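Local coordinates for galactose mutarotase related enzyme (PDB 3DCD), which probably binds carbohydrate and may act as a sugar isomerase, as in the related aldose 1-epimerases, although its function has not been established, at residues F161-S166 against P235-W240; V170-K175 against L179-R184; S185-D190 against L205-R210. All blocks are in the same frame, centred on the assembly; numbering follows the deposited sequence.

Interaction 1 of 3, residues F161-S166 against P235-W240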
loop_
_atom_site.group_PDB
_atom_site.type_symbol
_atom_site.label_atom_id
_atom_site.label_comp_id
_atom_site.label_asym_id
_atom_site.label_seq_id
_atom_site.Cartn_x
_atom_site.Cartn_y
_atom_site.Cartn_z
ATOM N N PHE A 161 -6.812 0.275 15.122
ATOM C CA PHE A 161 -7.064 -0.711 14.068
ATOM C C PHE A 161 -7.386 -2.070 14.665
ATOM O O PHE A 161 -6.957 -2.413 15.777
ATOM C CB PHE A 161 -5.958 -0.763 12.994
ATOM C CG PHE A 161 -4.626 -1.298 13.477
ATOM C CD1 PHE A 161 -4.295 -2.633 13.297
ATOM C CD2 PHE A 161 -3.698 -0.452 14.094
ATOM C CE1 PHE A 161 -3.073 -3.133 13.717
ATOM C CE2 PHE A 161 -2.470 -0.939 14.534
ATOM C CZ PHE A 161 -2.157 -2.287 14.343
ATOM N N ASP A 162 -8.204 -2.800 13.927
ATOM C CA ASP A 162 -8.711 -4.071 14.346
ATOM C C ASP A 162 -8.646 -5.004 13.149
ATOM O O ASP A 162 -9.123 -4.680 12.071
ATOM C CB ASP A 162 -10.158 -3.919 14.812
ATOM C CG ASP A 162 -10.583 -5.024 15.734
ATOM O OD1 ASP A 162 -9.710 -5.776 16.231
ATOM O OD2 ASP A 162 -11.798 -5.150 15.973
HETATM N N MSE A 163 -8.051 -6.167 13.336
HETATM C CA MSE A 163 -7.904 -7.089 12.229
HETATM C C MSE A 163 -8.877 -8.253 12.340
HETATM O O MSE A 163 -9.089 -8.807 13.425
HETATM C CB MSE A 163 -6.466 -7.568 12.149
HETATM C CG MSE A 163 -5.491 -6.416 12.114
HETATM SE SE MSE A 163 -3.659 -7.026 11.879
HETATM C CE MSE A 163 -3.935 -7.943 10.221
ATOM N N HIS A 164 -9.502 -8.592 11.220
ATOM C CA HIS A 164 -10.379 -9.749 11.154
ATOM C C HIS A 164 -9.820 -10.712 10.095
ATOM O O HIS A 164 -9.301 -10.260 9.082
ATOM C CB HIS A 164 -11.802 -9.299 10.824
ATOM C CG HIS A 164 -12.359 -8.310 11.808
ATOM N ND1 HIS A 164 -12.189 -6.944 11.675
ATOM C CD2 HIS A 164 -13.060 -8.492 12.953
ATOM C CE1 HIS A 164 -12.774 -6.329 12.687
ATOM N NE2 HIS A 164 -13.311 -7.246 13.477
ATOM N N PRO A 165 -9.852 -12.038 10.357
ATOM C CA PRO A 165 -10.304 -12.730 11.584
ATOM C C PRO A 165 -9.474 -12.303 12.785
ATOM O O PRO A 165 -8.328 -11.887 12.610
ATOM C CB PRO A 165 -10.008 -14.208 11.285
ATOM C CG PRO A 165 -9.883 -14.303 9.808
ATOM C CD PRO A 165 -9.352 -12.980 9.344
ATOM N N SER A 166 -10.050 -12.414 13.983
ATOM C CA SER A 166 -9.397 -11.969 15.210
ATOM C C SER A 166 -8.512 -13.088 15.710
ATOM O O SER A 166 -8.922 -13.899 16.559
ATOM C CB SER A 166 -10.427 -11.620 16.290
ATOM O OG SER A 166 -11.124 -10.418 15.957
ATOM N N PRO A 235 0.136 -11.687 1.420
ATOM C CA PRO A 235 0.785 -12.438 2.495
ATOM C C PRO A 235 1.250 -11.568 3.667
ATOM O O PRO A 235 1.619 -12.110 4.711
ATOM C CB PRO A 235 1.978 -13.078 1.795
ATOM C CG PRO A 235 2.314 -12.132 0.689
ATOM C CD PRO A 235 1.013 -11.541 0.241
ATOM N N PHE A 236 1.237 -10.243 3.495
ATOM C CA PHE A 236 1.690 -9.318 4.542
ATOM C C PHE A 236 0.833 -8.059 4.513
ATOM O O PHE A 236 0.311 -7.664 3.462
ATOM C CB PHE A 236 3.151 -8.834 4.366
ATOM C CG PHE A 236 4.171 -9.925 4.096
ATOM C CD1 PHE A 236 4.657 -10.722 5.135
ATOM C CD2 PHE A 236 4.670 -10.111 2.817
ATOM C CE1 PHE A 236 5.603 -11.722 4.885
ATOM C CE2 PHE A 236 5.604 -11.097 2.554
ATOM C CZ PHE A 236 6.078 -11.915 3.597
ATOM N N VAL A 237 0.753 -7.396 5.659
ATOM C CA VAL A 237 0.259 -6.014 5.690
ATOM C C VAL A 237 1.182 -5.182 6.580
ATOM O O VAL A 237 1.602 -5.634 7.658
ATOM C CB VAL A 237 -1.237 -5.935 6.150
ATOM C CG1 VAL A 237 -1.414 -6.429 7.593
ATOM C CG2 VAL A 237 -1.794 -4.485 6.026
ATOM N N GLY A 238 1.524 -3.982 6.127
ATOM C CA GLY A 238 2.270 -3.066 6.991
ATOM C C GLY A 238 1.369 -1.956 7.493
ATOM O O GLY A 238 0.536 -1.437 6.742
ATOM N N ILE A 239 1.529 -1.601 8.764
ATOM C CA ILE A 239 0.842 -0.451 9.361
ATOM C C ILE A 239 1.930 0.549 9.744
ATOM O O ILE A 239 2.882 0.181 10.446
ATOM C CB ILE A 239 0.022 -0.815 10.659
ATOM C CG1 ILE A 239 -0.732 -2.161 10.549
ATOM C CG2 ILE A 239 -0.922 0.355 11.053
ATOM C CD1 ILE A 239 -1.801 -2.244 9.459
ATOM N N TRP A 240 1.788 1.810 9.322
ATOM C CA TRP A 240 2.859 2.777 9.516
ATOM C C TRP A 240 2.324 4.206 9.600
ATOM O O TRP A 240 1.360 4.561 8.929
ATOM C CB TRP A 240 3.868 2.668 8.347
ATOM C CG TRP A 240 4.951 3.750 8.288
ATOM C CD1 TRP A 240 6.150 3.769 8.960
ATOM C CD2 TRP A 240 4.909 4.953 7.514
ATOM N NE1 TRP A 240 6.862 4.916 8.636
ATOM C CE2 TRP A 240 6.122 5.655 7.750
ATOM C CE3 TRP A 240 3.967 5.504 6.632
ATOM C CZ2 TRP A 240 6.402 6.884 7.154
ATOM C CZ3 TRP A 240 4.254 6.734 6.031
ATOM C CH2 TRP A 240 5.464 7.404 6.295
#

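Interaction 2 of 3, residues V170-K175 against L179-R184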
loop_
_atom_site.group_PDB
_atom_site.type_symbol
_atom_site.label_atom_id
_atom_site.label_comp_id
_atom_site.label_asym_id
_atom_site.label_seq_id
_atom_site.Cartn_x
_atom_site.Cartn_y
_atom_site.Cartn_z
ATOM N N VAL A 170 1.921 -13.308 13.416
ATOM C CA VAL A 170 3.355 -13.080 13.597
ATOM C C VAL A 170 3.689 -11.672 13.119
ATOM O O VAL A 170 3.322 -11.299 11.998
ATOM C CB VAL A 170 4.196 -14.105 12.816
ATOM C CG1 VAL A 170 5.688 -13.818 12.977
ATOM C CG2 VAL A 170 3.876 -15.531 13.293
ATOM N N ARG A 171 4.336 -10.886 13.979
ATOM C CA ARG A 171 4.877 -9.582 13.569
ATOM C C ARG A 171 6.334 -9.753 13.177
ATOM O O ARG A 171 7.092 -10.441 13.878
ATOM C CB ARG A 171 4.815 -8.569 14.722
ATOM C CG ARG A 171 5.332 -7.167 14.338
ATOM C CD ARG A 171 5.586 -6.315 15.567
ATOM N NE ARG A 171 6.489 -5.194 15.265
ATOM C CZ ARG A 171 6.752 -4.218 16.125
ATOM N NH1 ARG A 171 6.192 -4.233 17.331
ATOM N NH2 ARG A 171 7.560 -3.231 15.785
ATOM N N ILE A 172 6.734 -9.110 12.082
ATOM C CA ILE A 172 8.135 -9.075 11.685
ATOM C C ILE A 172 8.690 -7.694 11.988
ATOM O O ILE A 172 8.350 -6.736 11.282
ATOM C CB ILE A 172 8.330 -9.367 10.183
ATOM C CG1 ILE A 172 7.541 -10.626 9.760
ATOM C CG2 ILE A 172 9.861 -9.482 9.844
ATOM C CD1 ILE A 172 7.499 -10.870 8.242
ATOM N N PRO A 173 9.549 -7.577 13.018
ATOM C CA PRO A 173 9.998 -6.227 13.339
ATOM C C PRO A 173 11.021 -5.716 12.332
ATOM O O PRO A 173 11.751 -6.513 11.721
ATOM C CB PRO A 173 10.638 -6.367 14.737
ATOM C CG PRO A 173 10.567 -7.786 15.103
ATOM C CD PRO A 173 10.151 -8.588 13.900
ATOM N N LEU A 174 11.067 -4.396 12.158
ATOM C CA LEU A 174 12.077 -3.776 11.299
ATOM C C LEU A 174 13.218 -3.236 12.138
ATOM O O LEU A 174 12.987 -2.672 13.202
ATOM C CB LEU A 174 11.473 -2.629 10.480
ATOM C CG LEU A 174 10.644 -2.943 9.240
ATOM C CD1 LEU A 174 9.772 -1.756 8.878
ATOM C CD2 LEU A 174 11.536 -3.321 8.069
ATOM N N LYS A 175 14.449 -3.426 11.666
ATOM C CA LYS A 175 15.637 -2.836 12.292
ATOM C C LYS A 175 16.522 -2.326 11.149
ATOM O O LYS A 175 16.937 -3.097 10.280
ATOM C CB LYS A 175 16.363 -3.876 13.159
ATOM C CG LYS A 175 17.294 -3.296 14.240
ATOM C CD LYS A 175 18.018 -4.406 15.030
ATOM C CE LYS A 175 17.279 -4.782 16.340
ATOM N NZ LYS A 175 17.730 -6.094 16.972
ATOM N N LEU A 179 14.352 -6.570 7.616
ATOM C CA LEU A 179 13.608 -7.470 8.530
ATOM C C LEU A 179 14.522 -8.073 9.612
ATOM O O LEU A 179 15.493 -8.790 9.313
ATOM C CB LEU A 179 12.854 -8.577 7.769
ATOM C CG LEU A 179 12.011 -8.229 6.523
ATOM C CD1 LEU A 179 11.287 -9.475 6.001
ATOM C CD2 LEU A 179 10.993 -7.125 6.815
ATOM N N ASP A 180 14.199 -7.773 10.865
ATOM C CA ASP A 180 14.877 -8.310 12.028
ATOM C C ASP A 180 14.318 -9.732 12.248
ATOM O O ASP A 180 13.572 -10.018 13.202
ATOM C CB ASP A 180 14.640 -7.371 13.222
ATOM C CG ASP A 180 15.394 -7.770 14.460
ATOM O OD1 ASP A 180 16.374 -8.540 14.375
ATOM O OD2 ASP A 180 14.991 -7.300 15.538
ATOM N N TRP A 181 14.691 -10.620 11.332
ATOM C CA TRP A 181 14.022 -11.899 11.172
ATOM C C TRP A 181 13.919 -12.703 12.464
ATOM O O TRP A 181 12.856 -13.246 12.777
ATOM C CB TRP A 181 14.681 -12.739 10.069
ATOM C CG TRP A 181 13.815 -13.913 9.735
ATOM C CD1 TRP A 181 13.956 -15.189 10.195
ATOM C CD2 TRP A 181 12.629 -13.897 8.931
ATOM N NE1 TRP A 181 12.925 -15.977 9.723
ATOM C CE2 TRP A 181 12.110 -15.208 8.927
ATOM C CE3 TRP A 181 11.964 -12.902 8.194
ATOM C CZ2 TRP A 181 10.958 -15.554 8.215
ATOM C CZ3 TRP A 181 10.823 -13.246 7.490
ATOM C CH2 TRP A 181 10.327 -14.563 7.511
ATOM N N ASN A 182 15.004 -12.765 13.223
ATOM C CA ASN A 182 15.014 -13.646 14.398
ATOM C C ASN A 182 14.170 -13.167 15.562
ATOM O O ASN A 182 13.989 -13.890 16.549
ATOM C CB ASN A 182 16.440 -13.963 14.847
ATOM C CG ASN A 182 17.113 -15.010 13.954
ATOM O OD1 ASN A 182 18.350 -15.033 13.831
ATOM N ND2 ASN A 182 16.312 -15.888 13.340
ATOM N N ASN A 183 13.653 -11.947 15.437
ATOM C CA ASN A 183 12.739 -11.393 16.418
ATOM C C ASN A 183 11.265 -11.404 16.010
ATOM O O ASN A 183 10.447 -10.720 16.619
ATOM C CB ASN A 183 13.217 -10.003 16.856
ATOM C CG ASN A 183 14.394 -10.084 17.799
ATOM O OD1 ASN A 183 14.484 -11.021 18.593
ATOM N ND2 ASN A 183 15.310 -9.124 17.711
ATOM N N ARG A 184 10.924 -12.188 14.995
ATOM C CA ARG A 184 9.511 -12.427 14.685
ATOM C C ARG A 184 8.852 -12.991 15.934
ATOM O O ARG A 184 9.466 -13.799 16.658
ATOM C CB ARG A 184 9.374 -13.434 13.558
ATOM C CG ARG A 184 9.527 -12.833 12.170
ATOM C CD ARG A 184 9.721 -13.925 11.129
ATOM N NE ARG A 184 8.523 -14.743 10.906
ATOM C CZ ARG A 184 8.412 -16.041 11.214
ATOM N NH1 ARG A 184 9.426 -16.702 11.780
ATOM N NH2 ARG A 184 7.280 -16.683 10.954
#

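Interaction 3 of 3, residues S185-D190 against L205-R210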
loop_
_atom_site.group_PDB
_atom_site.type_symbol
_atom_site.label_atom_id
_atom_site.label_comp_id
_atom_site.label_asym_id
_atom_site.label_seq_id
_atom_site.Cartn_x
_atom_site.Cartn_y
_atom_site.Cartn_z
ATOM N N SER A 185 7.630 -12.550 16.218
ATOM C CA SER A 185 6.926 -13.004 17.420
ATOM C C SER A 185 5.433 -12.909 17.179
ATOM O O SER A 185 5.003 -12.086 16.369
ATOM C CB SER A 185 7.321 -12.156 18.631
ATOM O OG SER A 185 6.845 -10.822 18.501
ATOM N N LEU A 186 4.643 -13.732 17.882
ATOM C CA LEU A 186 3.181 -13.631 17.802
ATOM C C LEU A 186 2.710 -12.351 18.472
ATOM O O LEU A 186 3.101 -12.057 19.619
ATOM C CB LEU A 186 2.492 -14.853 18.442
ATOM C CG LEU A 186 2.410 -16.117 17.564
ATOM C CD1 LEU A 186 1.981 -17.336 18.377
ATOM C CD2 LEU A 186 1.455 -15.955 16.382
ATOM N N ALA A 187 1.871 -11.601 17.768
ATOM C CA ALA A 187 1.422 -10.282 18.237
ATOM C C ALA A 187 -0.077 -10.276 18.566
ATOM O O ALA A 187 -0.832 -11.051 17.977
ATOM C CB ALA A 187 1.735 -9.216 17.176
ATOM N N PRO A 188 -0.519 -9.372 19.472
ATOM C CA PRO A 188 -1.918 -9.404 19.937
ATOM C C PRO A 188 -2.917 -8.796 18.938
ATOM O O PRO A 188 -3.673 -7.867 19.287
ATOM C CB PRO A 188 -1.875 -8.617 21.253
ATOM C CG PRO A 188 -0.712 -7.641 21.071
ATOM C CD PRO A 188 0.270 -8.311 20.133
ATOM N N THR A 189 -2.944 -9.356 17.724
ATOM C CA THR A 189 -3.819 -8.882 16.665
ATOM C C THR A 189 -5.179 -9.566 16.743
ATOM O O THR A 189 -5.991 -9.465 15.815
ATOM C CB THR A 189 -3.211 -9.091 15.275
ATOM O OG1 THR A 189 -2.830 -10.455 15.111
ATOM C CG2 THR A 189 -1.991 -8.203 15.084
ATOM N N ASP A 190 -5.436 -10.253 17.854
ATOM C CA ASP A 190 -6.767 -10.835 18.057
ATOM C C ASP A 190 -7.706 -9.869 18.766
ATOM O O ASP A 190 -8.833 -10.238 19.110
ATOM C CB ASP A 190 -6.696 -12.178 18.799
ATOM C CG ASP A 190 -6.037 -12.078 20.149
ATOM O OD1 ASP A 190 -5.259 -11.133 20.396
ATOM O OD2 ASP A 190 -6.287 -12.989 20.965
ATOM N N LEU A 205 4.685 -1.581 11.551
ATOM C CA LEU A 205 4.269 -2.842 12.155
ATOM C C LEU A 205 3.945 -3.775 10.984
ATOM O O LEU A 205 3.090 -3.458 10.167
ATOM C CB LEU A 205 3.038 -2.613 13.045
ATOM C CG LEU A 205 3.170 -1.502 14.092
ATOM C CD1 LEU A 205 1.827 -1.255 14.829
ATOM C CD2 LEU A 205 4.281 -1.841 15.081
ATOM N N ILE A 206 4.640 -4.912 10.893
ATOM C CA ILE A 206 4.477 -5.807 9.754
ATOM C C ILE A 206 3.908 -7.116 10.229
ATOM O O ILE A 206 4.528 -7.770 11.072
ATOM C CB ILE A 206 5.835 -6.075 9.010
ATOM C CG1 ILE A 206 6.447 -4.757 8.517
ATOM C CG2 ILE A 206 5.625 -7.070 7.849
ATOM C CD1 ILE A 206 7.877 -4.885 7.951
ATOM N N TYR A 207 2.741 -7.488 9.685
ATOM C CA TYR A 207 2.061 -8.719 10.092
ATOM C C TYR A 207 1.985 -9.729 8.958
ATOM O O TYR A 207 1.675 -9.385 7.818
ATOM C CB TYR A 207 0.666 -8.424 10.670
ATOM C CG TYR A 207 0.711 -7.470 11.851
ATOM C CD1 TYR A 207 1.162 -7.893 13.099
ATOM C CD2 TYR A 207 0.337 -6.125 11.699
ATOM C CE1 TYR A 207 1.218 -7.011 14.173
ATOM C CE2 TYR A 207 0.396 -5.236 12.764
ATOM C CZ TYR A 207 0.814 -5.691 13.999
ATOM O OH TYR A 207 0.868 -4.807 15.049
ATOM N N GLU A 208 2.327 -10.973 9.289
ATOM C CA GLU A 208 2.202 -12.089 8.378
ATOM C C GLU A 208 0.727 -12.448 8.308
ATOM O O GLU A 208 0.104 -12.699 9.340
ATOM C CB GLU A 208 3.028 -13.273 8.899
ATOM C CG GLU A 208 4.555 -13.032 8.778
ATOM C CD GLU A 208 5.396 -14.224 9.206
ATOM O OE1 GLU A 208 4.829 -15.231 9.709
ATOM O OE2 GLU A 208 6.633 -14.146 9.042
ATOM N N LEU A 209 0.184 -12.455 7.089
ATOM C CA LEU A 209 -1.218 -12.782 6.847
ATOM C C LEU A 209 -1.364 -14.175 6.247
ATOM O O LEU A 209 -0.450 -14.669 5.580
ATOM C CB LEU A 209 -1.845 -11.756 5.906
ATOM C CG LEU A 209 -1.862 -10.315 6.425
ATOM C CD1 LEU A 209 -2.490 -9.374 5.417
ATOM C CD2 LEU A 209 -2.633 -10.245 7.735
ATOM N N ARG A 210 -2.512 -14.793 6.511
ATOM C CA ARG A 210 -2.826 -16.114 6.010
ATOM C C ARG A 210 -4.248 -16.076 5.452
ATOM O O ARG A 210 -5.103 -15.353 5.993
ATOM C CB ARG A 210 -2.736 -17.120 7.165
ATOM C CG ARG A 210 -1.339 -17.240 7.798
ATOM C CD ARG A 210 -1.352 -18.195 9.004
ATOM N NE ARG A 210 -1.839 -19.524 8.617
ATOM C CZ ARG A 210 -1.130 -20.433 7.960
ATOM N NH1 ARG A 210 0.139 -20.194 7.635
ATOM N NH2 ARG A 210 -1.693 -21.592 7.647
#

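Interaction 1 of 3, residues F161-S166 against P235-W240
F161 and M163 face I239 and V237 across a gap too wide for backbone bonding: CA of F161 lies 9.2 Å from CA of I239, and CA of M163 lies 10.5 Å from CA of V237. No hydrogen bond joins the strands, and contact between the two segments is made by buried side chains. I239 lies over one face of the F161 ring. Its CG1 sits 4.3 Å from the ring centroid of F161, 22° off the normal, in a CH-pi contact displaced toward the rim, while its CG2 comes within 4.0 Å of F161 CE2. The ring reaches this place because CG of F161 is set between the backbone N and the carbonyl carbon (chi1 68°). Two residues on, M163, present as selenomethionine, runs past V237 in the opposite sense. Its chain bends at chi3 (58°), and the terminal CE meets V237 CG1 at 3.9 Å. Y207 of strand 205-208 also touches F161, M163 and I239, which ties a third strand into the same apolar layer. An alanine in place of F161 takes away the ring under CG1 and CG2 of I239, and would probably leave a gap beside I239 and Y207. Strands 159-164 and 236-240 belong to different antiparallel sheets, so the contact looks like sheet-on-sheet packing, consistent with the beta-sandwich of the galactose mutarotase family.

Interaction 2 of 3, residues V170-K175 against L179-R184
I172 and P173 make the close-packed side of this contact, set against L179, N183 and R184. I172 CG2 lies 3.8 Å from L179 CB, while its other branch, CG1, runs beside the R184 chain at 3.8 Å from CG, near the plane of the guanidinium group. The P173 ring presses its CG to 3.3 Å from N183 O. The backbones are joined by one hydrogen bond, D180 N to P173 O at 2.9 Å; a CA-H...O contact from R184 CA to R171 O, at 3.2 Å, adds to it. D180 itself is the centre of an inverse gamma turn.

The solvent side is looser. K175 NZ forms a salt bridge with D180 OD2 whose hydrogen bond, at 3.3 Å, is weak. N183 ND2 donates to the same oxygen more firmly, at 2.9 Å and 167°, so D180 OD2 is shared between an amide and an ammonium group. At the far end V170 CG1 rests on the R184 side chain, whose NE is engaged by E208 in a salt bridge. Segment 179-184 is largely the loop joining strands 178-179 and 185-187, which flank strand 169-175 in a small antiparallel sheet; strand 205-208 is hydrogen-bonded to V170 and I172 through E208 and I206.

Interaction 3 of 3, residues S185-D190 against L205-R210
A187, the last residue of an outer strand in the small three-stranded sheet, and T189, just past the turn that follows, together receive the ring of Y207 from strand 205-208 of a larger sheet. The backbones stay apart, with A187 CA 8.3 Å from Y207 CA, and no hydrogen bond crosses; the ring spans the gap. T189 lies over one face of it. Its methyl CG2 makes a CH-pi contact 3.9 Å from the Y207 ring centroid and 24° off the normal, shifted toward the CD1-CE1 rim, where CG2 is 3.5 Å from Y207 CE1. A187 comes instead at the ring's edge, near its plane, its CB 3.8 Å from that same CE1. Two methyl groups thus meet one corner of the ring from different directions. The chain turns at P188, probably as an inverse gamma turn, between the two residues that meet the ring. CG2 of T189 points opposite the carbonyl carbon (OG1 at chi1 53°), and OG1 bonds to V167 O, which fixes the side chain's rotation and gives CG2 to the ring. Y207 thus lies between strand 159-164 and the small sheet, a tyrosine packed against the turn after strand 185-187, where the small sheet meets the larger ones of this mutarotase-like fold.

In the fold
Strand 205-208 connects the three contacts. It pairs with strand 236-240 of interaction 1 through I239 O to L205 N and P235 O to L209 N, probable hydrogen bonds of 2.8 Å each, and M163 CE packs 3.6 Å from L209 CD2; the centres of interactions 1 and 3 are about 7 Å apart. Its other edge bonds through the backbone to I172 and V170 of interaction 2, about 11 Å from interaction 3 between centres, and R184 NE and E208 OE2 add a 2.7 Å salt bridge. Interactions 1 and 2 lie about 15 Å apart, touching where F236 CE1 comes within 3.9 Å of I172 CD1. Interactions 1 and 3 are buried, interaction 2 lies at the surface; 2 and 3 are nested in the loop interaction 1 closes.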